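Local coordinates for protein lipoteichoic acid primase (Listeria monocytogenes, PDB 4UOP) that belongs to the sulfatase family and has an extracellular catalytic domain that holds a magnesium ion, at residues B[332-337]-B[364-369]; B[92-97]-B[326-331]. One frame throughout, in Å; residues are numbered along the deposited sequence.

How the contacts relate
Following the chain from the N terminus, strand 94-100 comes first, and its start waits through 228 residues, including strands 149-153, 214-219, 277-283 and 319-322, before 326-331 returns beside it in contact 2. Contact 1 follows directly: the chain runs on from Glu331 into 332-337, and this segment is met by 364-369 after a loop of 26 residues that contains helix 341-348. The two closures are therefore in series, neither nested nor crossed. They touch at the seam, where Ile332 N lies 2.7 Å from Tyr95 O and Ile332 CD1 packs on Met94 CB. Contact 2 adds strand 330-331 to strand 94-100 in the mixed sheet, and contact 1 fastens the loop before strand 371-373 to the segment that follows 330-331.

Contact 1 (B[332-337]-B[364-369])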
ATOM      1  N   ILE B 332       1.034  27.931  16.183  1.00 21.97           N
ATOM      2  CA  ILE B 332      -0.358  27.686  15.815  1.00 23.09           C
ATOM      3  C   ILE B 332      -0.876  26.562  16.714  1.00 23.87           C
ATOM      4  O   ILE B 332      -0.301  25.472  16.752  1.00 22.50           O
ATOM      5  CB  ILE B 332      -0.491  27.257  14.332  1.00 22.45           C
ATOM      6  CG1 ILE B 332       0.113  28.305  13.395  1.00 22.37           C
ATOM      7  CG2 ILE B 332      -1.955  27.033  13.977  1.00 23.32           C
ATOM      8  CD1 ILE B 332       0.435  27.780  12.013  1.00 21.93           C
ATOM      9  N   LYS B 333      -1.977  26.810  17.419  1.00 24.05           N
ATOM     10  CA  LYS B 333      -2.514  25.821  18.357  1.00 27.04           C
ATOM     11  C   LYS B 333      -3.361  24.751  17.675  1.00 24.50           C
ATOM     12  O   LYS B 333      -3.389  23.621  18.111  1.00 26.03           O
ATOM     13  CB  LYS B 333      -3.339  26.512  19.450  1.00 29.97           C
ATOM     14  CG  LYS B 333      -2.575  27.574  20.229  1.00 33.34           C
ATOM     15  CD  LYS B 333      -1.246  27.089  20.783  1.00 37.28           C
ATOM     16  CE  LYS B 333      -1.386  25.839  21.640  1.00 41.97           C
ATOM     17  NZ  LYS B 333      -0.128  25.559  22.397  1.00 46.43           N
ATOM     18  N   ASN B 334      -4.047  25.116  16.614  1.00 22.67           N
ATOM     19  CA  ASN B 334      -4.931  24.210  15.909  1.00 22.27           C
ATOM     20  C   ASN B 334      -4.091  23.210  15.103  1.00 22.86           C
ATOM     21  O   ASN B 334      -3.137  23.610  14.423  1.00 22.89           O
ATOM     22  CB  ASN B 334      -5.839  25.056  15.025  1.00 21.78           C
ATOM     23  CG  ASN B 334      -6.958  24.274  14.353  1.00 20.80           C
ATOM     24  OD1 ASN B 334      -7.564  23.365  14.920  1.00 20.99           O
ATOM     25  ND2 ASN B 334      -7.257  24.666  13.132  1.00 20.29           N
ATOM     26  N   VAL B 335      -4.446  21.934  15.159  1.00 21.38           N
ATOM     27  CA  VAL B 335      -3.713  20.930  14.394  1.00 23.00           C
ATOM     28  C   VAL B 335      -4.010  21.014  12.917  1.00 21.80           C
ATOM     29  O   VAL B 335      -5.045  21.530  12.492  1.00 22.55           O
ATOM     30  CB  VAL B 335      -3.951  19.473  14.850  1.00 23.50           C
ATOM     31  CG1 VAL B 335      -3.532  19.311  16.285  1.00 24.18           C
ATOM     32  CG2 VAL B 335      -5.399  19.040  14.624  1.00 25.21           C
ATOM     33  N   GLY B 336      -3.088  20.472  12.134  1.00 21.11           N
ATOM     34  CA  GLY B 336      -3.244  20.418  10.708  1.00 19.39           C
ATOM     35  C   GLY B 336      -2.478  19.262  10.121  1.00 18.76           C
ATOM     36  O   GLY B 336      -1.635  18.650  10.789  1.00 17.72           O
ATOM     37  N   GLY B 337      -2.797  18.964   8.871  1.00 18.74           N
ATOM     38  CA  GLY B 337      -2.067  17.992   8.073  1.00 18.94           C
ATOM     39  C   GLY B 337      -1.821  18.534   6.688  1.00 18.32           C
ATOM     40  O   GLY B 337      -2.271  19.640   6.344  1.00 17.95           O
ATOM     41  N   LEU B 364      -5.982  28.396  10.199  1.00 19.90           N
ATOM     42  CA  LEU B 364      -5.923  29.659  10.940  1.00 20.93           C
ATOM     43  C   LEU B 364      -7.313  30.192  11.297  1.00 20.87           C
ATOM     44  O   LEU B 364      -7.426  31.224  11.963  1.00 22.00           O
ATOM     45  CB  LEU B 364      -5.137  30.709  10.161  1.00 20.66           C
ATOM     46  CG  LEU B 364      -3.688  30.334   9.811  1.00 21.31           C
ATOM     47  CD1 LEU B 364      -3.037  31.459   9.039  1.00 21.25           C
ATOM     48  CD2 LEU B 364      -2.905  30.001  11.058  1.00 22.99           C
ATOM     49  N   ASN B 365      -8.357  29.505  10.860  1.00 21.44           N
ATOM     50  CA  ASN B 365      -9.730  29.932  11.147  1.00 22.21           C
ATOM     51  C   ASN B 365     -10.613  28.844  11.732  1.00 22.63           C
ATOM     52  O   ASN B 365     -11.836  28.895  11.643  1.00 22.84           O
ATOM     53  CB  ASN B 365     -10.344  30.530   9.896  1.00 22.51           C
ATOM     54  CG  ASN B 365      -9.902  31.944   9.693  1.00 23.26           C
ATOM     55  OD1 ASN B 365     -10.266  32.827  10.468  1.00 22.44           O
ATOM     56  ND2 ASN B 365      -9.050  32.169   8.700  1.00 23.07           N
ATOM     57  N   SER B 366      -9.978  27.887  12.369  1.00 22.23           N
ATOM     58  CA  SER B 366     -10.684  26.841  13.088  1.00 23.45           C
ATOM     59  C   SER B 366      -9.889  26.528  14.328  1.00 23.66           C
ATOM     60  O   SER B 366      -8.724  26.925  14.453  1.00 23.59           O
ATOM     61  CB  SER B 366     -10.849  25.609  12.201  1.00 24.08           C
ATOM     62  OG  SER B 366      -9.598  25.147  11.726  1.00 24.62           O
ATOM     63  N   SER B 367     -10.522  25.859  15.278  1.00 22.99           N
ATOM     64  CA  SER B 367      -9.847  25.494  16.513  1.00 24.18           C
ATOM     65  C   SER B 367      -9.997  24.034  16.877  1.00 23.06           C
ATOM     66  O   SER B 367      -9.328  23.593  17.802  1.00 24.62           O
ATOM     67  CB  SER B 367     -10.326  26.364  17.676  1.00 25.26           C
ATOM     68  OG  SER B 367      -9.716  27.641  17.599  1.00 28.12           O
ATOM     69  N   ASN B 368     -10.830  23.294  16.152  1.00 22.19           N
ATOM     70  CA  ASN B 368     -11.116  21.903  16.473  1.00 24.33           C
ATOM     71  C   ASN B 368     -10.804  20.978  15.298  1.00 23.23           C
ATOM     72  O   ASN B 368     -11.438  19.948  15.119  1.00 23.20           O
ATOM     73  CB  ASN B 368     -12.584  21.739  16.933  1.00 26.73           C
ATOM     74  CG  ASN B 368     -13.595  22.245  15.906  1.00 31.50           C
ATOM     75  OD1 ASN B 368     -13.262  23.024  15.008  1.00 32.84           O
ATOM     76  ND2 ASN B 368     -14.853  21.826  16.059  1.00 34.48           N
ATOM     77  N   ASN B 369      -9.814  21.346  14.489  1.00 21.74           N
ATOM     78  CA  ASN B 369      -9.445  20.518  13.339  1.00 21.42           C
ATOM     79  C   ASN B 369      -8.890  19.167  13.799  1.00 20.62           C
ATOM     80  O   ASN B 369      -8.420  19.028  14.928  1.00 21.84           O
ATOM     81  CB  ASN B 369      -8.452  21.261  12.446  1.00 20.29           C
ATOM     82  CG  ASN B 369      -8.244  20.587  11.106  1.00 20.75           C
ATOM     83  OD1 ASN B 369      -9.160  20.001  10.533  1.00 19.97           O
ATOM     84  ND2 ASN B 369      -7.030  20.684  10.593  1.00 21.11           N
TER
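The side-chain amide of Asn334 points into the bend of 364-369 and engages it with both ends. Its CG stands anti to the backbone N (chi1 -172°), which carries the amide across to the other segment. There OD1 accepts Asn369 N at 3.1 Å, in the carbonyl plane on a lone pair. ND2 has its stronger partner in Ile363 O and adds only a weak bond to Ser366 OG at 2.8 Å; that hydroxyl also bonds Asp362 O. Asparagine suits this place because a single flat group offers an acceptor and a donor to a segment without regular structure.

Asn369 answers in the reverse direction. Its ND2 donates to Val335 O over 2.9 Å; the acceptor lies near the plane of the Asn369 amide, while the donor is tilted 33° from the carbonyl plane of Val335. Close by, Val335 CG2 sits 3.0 Å from Asn369 O, a tight approach. At the other end Ile332 and Leu364 cross at about a right angle, methyl to methyl, with CD1 of Ile332 4.1 Å from CD2 of Leu364, and both also touch Met94. Two asparagines thus join the turn leading into strand 336-337 to the loop between helix 341-348 and strand 371-373, alongside the mixed sheet of the sulfatase-family domain.

Contact 2 (B[92-97]-B[326-331]); sequences ETMYSN and MENPGE
Segments 92-97 and 326-331 run in nearly the same direction, their end-to-end lines 28° apart, and pair as parallel strands with Met94 opposite Gly330 and Tyr95 opposite Glu331. Gly330 is gripped through both its backbone polar groups: its N donates to Thr93 O at 2.8 Å, and its O accepts Tyr95 N at 3.0 Å. Gly330 O also receives a CA-H...O contact from Met94 CA, and farther along Glu331 CA makes another to Tyr95 O. Glycine is needed here because at phi 140° a side chain would be jammed against the preceding carbonyl.

Side chains alternate between the faces of the sheet. On the face of Met94, its chain is extended beyond CG and passes obliquely by Met326, whose bend at chi3 (-66°) turns CE back to within 3.7 Å of Met94 CG. The unbranched, flexible methionine chains can lie against each other here, and Met94 CE rests 3.6 Å from Asn328 O. On the other face, the Tyr95 ring leans over the neighbouring strand: Glu331 CA lies 4.2 Å from the ring centroid, a CH-pi contact offset toward the rim. The Glu331 carboxylate continues to Asn97, where OE2 is 3.3 Å from ND2, while Asn97 OD1 bonds Arg70.

Strand 94-100 pairs within the mixed sheet with 319-322, antiparallel, through backbone bonds of Met94 and Ser96 to Leu321 and Phe319, and with the short parallel strands 330-331 and 336-337. Just before the strand, Thr93 OG1 bonds Leu89 O at the end of helix 84-89.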
ATOM      1  N   GLU B  92       9.886  34.468  13.726  1.00 33.49           N
ATOM      2  CA  GLU B  92       9.336  35.336  12.681  1.00 33.23           C
ATOM      3  C   GLU B  92       8.282  34.671  11.795  1.00 28.72           C
ATOM      4  O   GLU B  92       7.931  35.216  10.755  1.00 29.14           O
ATOM      5  CB  GLU B  92      10.470  35.901  11.820  1.00 35.99           C
ATOM      6  CG  GLU B  92      11.305  34.868  11.093  1.00 38.54           C
ATOM      7  CD  GLU B  92      12.378  35.493  10.206  1.00 42.05           C
ATOM      8  OE1 GLU B  92      12.045  36.120   9.180  1.00 42.91           O
ATOM      9  OE2 GLU B  92      13.571  35.338  10.523  1.00 46.18           O
ATOM     10  N   THR B  93       7.764  33.518  12.206  1.00 24.47           N
ATOM     11  CA  THR B  93       6.726  32.833  11.430  1.00 22.98           C
ATOM     12  C   THR B  93       5.598  32.351  12.322  1.00 21.22           C
ATOM     13  O   THR B  93       5.695  32.370  13.553  1.00 20.76           O
ATOM     14  CB  THR B  93       7.299  31.578  10.730  1.00 22.94           C
ATOM     15  OG1 THR B  93       7.804  30.679  11.717  1.00 22.20           O
ATOM     16  CG2 THR B  93       8.388  31.949   9.781  1.00 23.36           C
ATOM     17  N   MET B  94       4.518  31.919  11.694  1.00 20.61           N
ATOM     18  CA  MET B  94       3.558  31.064  12.356  1.00 20.85           C
ATOM     19  C   MET B  94       4.035  29.624  12.094  1.00 21.69           C
ATOM     20  O   MET B  94       4.295  29.244  10.944  1.00 22.01           O
ATOM     21  CB  MET B  94       2.162  31.286  11.807  1.00 22.03           C
ATOM     22  CG  MET B  94       1.564  32.639  12.193  1.00 23.35           C
ATOM     23  SD  MET B  94      -0.021  32.863  11.379  1.00 28.53           S
ATOM     24  CE  MET B  94      -0.498  34.486  11.984  1.00 27.67           C
ATOM     25  N   TYR B  95       4.173  28.852  13.151  1.00 19.77           N
ATOM     26  CA  TYR B  95       4.681  27.493  13.023  1.00 20.31           C
ATOM     27  C   TYR B  95       3.874  26.566  13.905  1.00 19.53           C
ATOM     28  O   TYR B  95       3.162  27.014  14.812  1.00 19.86           O
ATOM     29  CB  TYR B  95       6.176  27.445  13.365  1.00 20.33           C
ATOM     30  CG  TYR B  95       6.478  27.693  14.819  1.00 22.21           C
ATOM     31  CD1 TYR B  95       6.596  28.985  15.318  1.00 22.58           C
ATOM     32  CD2 TYR B  95       6.588  26.628  15.709  1.00 23.94           C
ATOM     33  CE1 TYR B  95       6.851  29.209  16.667  1.00 25.00           C
ATOM     34  CE2 TYR B  95       6.833  26.833  17.048  1.00 24.66           C
ATOM     35  CZ  TYR B  95       6.972  28.121  17.523  1.00 25.60           C
ATOM     36  OH  TYR B  95       7.216  28.288  18.858  1.00 27.56           O
ATOM     37  N   SER B  96       3.968  25.272  13.622  1.00 18.41           N
ATOM     38  CA  SER B  96       3.201  24.278  14.347  1.00 19.05           C
ATOM     39  C   SER B  96       4.053  23.167  14.902  1.00 19.36           C
ATOM     40  O   SER B  96       4.928  22.648  14.218  1.00 19.57           O
ATOM     41  CB  SER B  96       2.161  23.648  13.442  1.00 19.09           C
ATOM     42  OG  SER B  96       1.490  22.610  14.116  1.00 20.47           O
ATOM     43  N   ASN B  97       3.767  22.796  16.144  1.00 19.30           N
ATOM     44  CA  ASN B  97       4.350  21.611  16.783  1.00 20.33           C
ATOM     45  C   ASN B  97       3.410  20.419  16.763  1.00 20.63           C
ATOM     46  O   ASN B  97       3.698  19.397  17.378  1.00 21.47           O
ATOM     47  CB  ASN B  97       4.745  21.931  18.227  1.00 21.36           C
ATOM     48  CG  ASN B  97       5.840  22.957  18.308  1.00 22.23           C
ATOM     49  OD1 ASN B  97       6.729  22.992  17.457  1.00 22.85           O
ATOM     50  ND2 ASN B  97       5.771  23.817  19.313  1.00 22.98           N
ATOM     51  N   MET B 326       3.326  40.145   8.710  1.00 27.38           N
ATOM     52  CA  MET B 326       2.716  39.345   9.770  1.00 28.90           C
ATOM     53  C   MET B 326       2.989  40.012  11.118  1.00 30.06           C
ATOM     54  O   MET B 326       4.129  40.354  11.419  1.00 30.34           O
ATOM     55  CB  MET B 326       3.308  37.931   9.772  1.00 28.26           C
ATOM     56  CG  MET B 326       2.958  37.098  11.007  1.00 28.42           C
ATOM     57  SD  MET B 326       3.822  35.521  11.015  1.00 29.97           S
ATOM     58  CE  MET B 326       3.077  34.742   9.598  1.00 28.45           C
ATOM     59  N   GLU B 327       1.952  40.203  11.922  1.00 33.68           N
ATOM     60  CA  GLU B 327       2.131  40.862  13.222  1.00 39.44           C
ATOM     61  C   GLU B 327       2.044  39.884  14.394  1.00 38.28           C
ATOM     62  O   GLU B 327       2.360  40.240  15.526  1.00 43.54           O
ATOM     63  CB  GLU B 327       1.125  42.001  13.395  1.00 43.02           C
ATOM     64  CG  GLU B 327      -0.321  41.563  13.570  1.00 48.26           C
ATOM     65  CD  GLU B 327      -1.277  42.743  13.632  1.00 54.10           C
ATOM     66  OE1 GLU B 327      -1.123  43.683  12.815  1.00 57.85           O
ATOM     67  OE2 GLU B 327      -2.181  42.727  14.495  1.00 58.53           O
ATOM     68  N   ASN B 328       1.658  38.648  14.101  1.00 37.55           N
ATOM     69  CA  ASN B 328       1.266  37.680  15.108  1.00 36.55           C
ATOM     70  C   ASN B 328       2.056  36.365  14.989  1.00 33.25           C
ATOM     71  O   ASN B 328       1.460  35.302  14.901  1.00 30.26           O
ATOM     72  CB  ASN B 328      -0.234  37.426  14.896  1.00 40.32           C
ATOM     73  CG  ASN B 328      -0.856  36.579  15.978  1.00 43.62           C
ATOM     74  OD1 ASN B 328      -0.380  36.546  17.111  1.00 45.73           O
ATOM     75  ND2 ASN B 328      -1.938  35.888  15.632  1.00 45.56           N
ATOM     76  N   PRO B 329       3.405  36.430  14.990  1.00 31.12           N
ATOM     77  CA  PRO B 329       4.175  35.189  14.850  1.00 31.35           C
ATOM     78  C   PRO B 329       4.077  34.316  16.086  1.00 29.88           C
ATOM     79  O   PRO B 329       3.851  34.822  17.184  1.00 29.35           O
ATOM     80  CB  PRO B 329       5.613  35.690  14.684  1.00 30.60           C
ATOM     81  CG  PRO B 329       5.627  36.990  15.429  1.00 31.54           C
ATOM     82  CD  PRO B 329       4.285  37.597  15.147  1.00 32.26           C
ATOM     83  N   GLY B 330       4.276  33.016  15.910  1.00 27.39           N
ATOM     84  CA  GLY B 330       4.273  32.087  17.030  1.00 25.20           C
ATOM     85  C   GLY B 330       3.589  30.784  16.706  1.00 24.37           C
ATOM     86  O   GLY B 330       3.341  30.475  15.541  1.00 21.30           O
ATOM     87  N   GLU B 331       3.315  30.016  17.756  1.00 23.88           N
ATOM     88  CA  GLU B 331       2.845  28.645  17.628  1.00 24.84           C
ATOM     89  C   GLU B 331       1.362  28.604  17.277  1.00 24.44           C
ATOM     90  O   GLU B 331       0.535  29.190  17.971  1.00 25.70           O
ATOM     91  CB  GLU B 331       3.104  27.891  18.932  1.00 28.98           C
ATOM     92  CG  GLU B 331       2.803  26.410  18.874  1.00 32.98           C
ATOM     93  CD  GLU B 331       3.111  25.680  20.171  1.00 37.62           C
ATOM     94  OE1 GLU B 331       3.769  26.261  21.068  1.00 41.59           O
ATOM     95  OE2 GLU B 331       2.714  24.501  20.288  1.00 41.23           O
TER